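Local coordinates for kinesin-like protein KAR3 (Saccharomyces cerevisiae, PDB 1F9V) that probably hydrolyses ATP to drive movement along microtubules, as a kinesin-family motor whose P-loop motor domain binds ADP and magnesium, at residues I222-G227 with Y237-L242. The protein carries 2 engineered substitutions. Numbering follows the deposited sequence.
Sequences IIHLSG and YGTLNL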
loop_
_atom_site.group_PDB
_atom_site.type_symbol
_atom_site.label_atom_id
_atom_site.label_comp_id
_atom_site.label_asym_id
_atom_site.label_seq_id
_atom_site.Cartn_x
_atom_site.Cartn_y
_atom_site.Cartn_z
ATOM N N ILE A 222 -8.143 -2.058 7.587
ATOM C CA ILE A 222 -9.250 -2.511 6.757
ATOM C C ILE A 222 -10.507 -1.707 7.025
ATOM O O ILE A 222 -10.919 -1.551 8.173
ATOM C CB ILE A 222 -9.536 -4.018 7.001
ATOM C CG1 ILE A 222 -8.252 -4.828 6.789
ATOM C CG2 ILE A 222 -10.630 -4.500 6.065
ATOM C CD1 ILE A 222 -8.346 -6.294 7.202
ATOM N N ILE A 223 -11.106 -1.203 5.954
ATOM C CA ILE A 223 -12.318 -0.397 6.032
ATOM C C ILE A 223 -13.417 -1.024 5.182
ATOM O O ILE A 223 -13.194 -1.363 4.018
ATOM C CB ILE A 223 -12.072 1.031 5.493
ATOM C CG1 ILE A 223 -11.051 1.757 6.374
ATOM C CG2 ILE A 223 -13.391 1.794 5.414
ATOM C CD1 ILE A 223 -10.305 2.874 5.661
ATOM N N HIS A 224 -14.604 -1.177 5.762
ATOM C CA HIS A 224 -15.735 -1.736 5.028
ATOM C C HIS A 224 -16.794 -0.650 4.858
ATOM O O HIS A 224 -17.169 0.017 5.822
ATOM C CB HIS A 224 -16.316 -2.932 5.785
ATOM C CG HIS A 224 -15.284 -3.930 6.212
ATOM N ND1 HIS A 224 -14.703 -4.820 5.335
ATOM C CD2 HIS A 224 -14.718 -4.165 7.418
ATOM C CE1 HIS A 224 -13.826 -5.564 5.983
ATOM N NE2 HIS A 224 -13.815 -5.188 7.248
ATOM N N LEU A 225 -17.247 -0.455 3.625
ATOM C CA LEU A 225 -18.266 0.547 3.338
ATOM C C LEU A 225 -19.532 -0.170 2.927
ATOM O O LEU A 225 -19.598 -0.729 1.831
ATOM C CB LEU A 225 -17.840 1.458 2.185
ATOM C CG LEU A 225 -16.548 2.262 2.292
ATOM C CD1 LEU A 225 -16.490 3.234 1.119
ATOM C CD2 LEU A 225 -16.493 3.008 3.616
ATOM N N SER A 226 -20.536 -0.145 3.801
ATOM C CA SER A 226 -21.807 -0.797 3.513
ATOM C C SER A 226 -22.910 0.230 3.265
ATOM O O SER A 226 -23.342 0.933 4.183
ATOM C CB SER A 226 -22.202 -1.719 4.665
ATOM O OG SER A 226 -23.332 -2.487 4.295
ATOM N N GLY A 227 -23.357 0.309 2.015
ATOM C CA GLY A 227 -24.393 1.257 1.658
ATOM C C GLY A 227 -25.727 0.636 1.287
ATOM O O GLY A 227 -25.792 -0.393 0.608
ATOM N N TYR A 237 -21.351 -2.949 -1.282
ATOM C CA TYR A 237 -20.375 -3.299 -0.260
ATOM C C TYR A 237 -18.975 -3.276 -0.856
ATOM O O TYR A 237 -18.716 -3.923 -1.863
ATOM C CB TYR A 237 -20.665 -4.688 0.308
ATOM C CG TYR A 237 -19.954 -4.964 1.611
ATOM C CD1 TYR A 237 -20.473 -4.510 2.827
ATOM C CD2 TYR A 237 -18.754 -5.674 1.633
ATOM C CE1 TYR A 237 -19.813 -4.761 4.031
ATOM C CE2 TYR A 237 -18.091 -5.929 2.829
ATOM C CZ TYR A 237 -18.624 -5.473 4.021
ATOM O OH TYR A 237 -17.976 -5.753 5.198
ATOM N N GLY A 238 -18.081 -2.521 -0.234
ATOM C CA GLY A 238 -16.719 -2.435 -0.727
ATOM C C GLY A 238 -15.748 -2.400 0.428
ATOM O O GLY A 238 -16.052 -1.847 1.484
ATOM N N THR A 239 -14.575 -2.991 0.237
ATOM C CA THR A 239 -13.573 -3.017 1.291
ATOM C C THR A 239 -12.259 -2.376 0.837
ATOM O O THR A 239 -11.803 -2.600 -0.282
ATOM C CB THR A 239 -13.301 -4.472 1.746
ATOM O OG1 THR A 239 -14.503 -5.023 2.306
ATOM C CG2 THR A 239 -12.205 -4.521 2.785
ATOM N N LEU A 240 -11.683 -1.559 1.712
ATOM C CA LEU A 240 -10.409 -0.909 1.441
ATOM C C LEU A 240 -9.383 -1.496 2.385
ATOM O O LEU A 240 -9.621 -1.599 3.591
ATOM C CB LEU A 240 -10.499 0.598 1.675
ATOM C CG LEU A 240 -11.500 1.323 0.784
ATOM C CD1 LEU A 240 -12.727 1.673 1.620
ATOM C CD2 LEU A 240 -10.857 2.568 0.168
ATOM N N ASN A 241 -8.242 -1.891 1.831
ATOM C CA ASN A 241 -7.165 -2.454 2.626
ATOM C C ASN A 241 -5.957 -1.558 2.410
ATOM O O ASN A 241 -5.360 -1.561 1.335
ATOM C CB ASN A 241 -6.880 -3.886 2.171
ATOM C CG ASN A 241 -8.138 -4.730 2.121
ATOM O OD1 ASN A 241 -8.542 -5.308 3.131
ATOM N ND2 ASN A 241 -8.772 -4.788 0.955
ATOM N N LEU A 242 -5.636 -0.776 3.435
ATOM C CA LEU A 242 -4.521 0.174 3.397
ATOM C C LEU A 242 -3.351 -0.435 4.165
ATOM O O LEU A 242 -3.355 -0.501 5.393
ATOM C CB LEU A 242 -4.987 1.509 3.996
ATOM C CG LEU A 242 -6.361 1.945 3.456
ATOM C CD1 LEU A 242 -6.768 3.279 4.056
ATOM C CD2 LEU A 242 -6.315 2.039 1.935
#
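I223 and L240 exchange two backbone hydrogen bonds, each 2.8 Å between the N of one and the O of the other, in the antiparallel hairpin of strands 218-228 and 235-244 within the central sheet of the kinesin motor domain. L225 and G238 form the second hydrogen-bonded pair: L225 N lies 2.8 Å from G238 O, while the return bond, G238 N to L225 O, is longer at 3.1 Å. Between these pairs, H224 and T239 stand side by side, and T239 OG1 meets H224 ND1 at the edge of the imidazole, in its plane, in a 3.0 Å hydrogen bond that either could donate. NE2 hydrogen-bonds E136 of strand 130-141, so both ring nitrogens are engaged and the ring's rotation is fixed. With an alanine here, E136 and the T239 hydroxyl would probably each be left short of a partner. Y237, its CG turned away from the backbone N (chi1 -164°), leans over the neighbouring strand, OH 3.3 Å from H224 CB. On the other face, L225 and L240 reach I117 of helix 109-124, while I223 rests on V133 of strand 130-141; L240 CD1 sits 3.9 Å from both I223 CG2 and L225 CG.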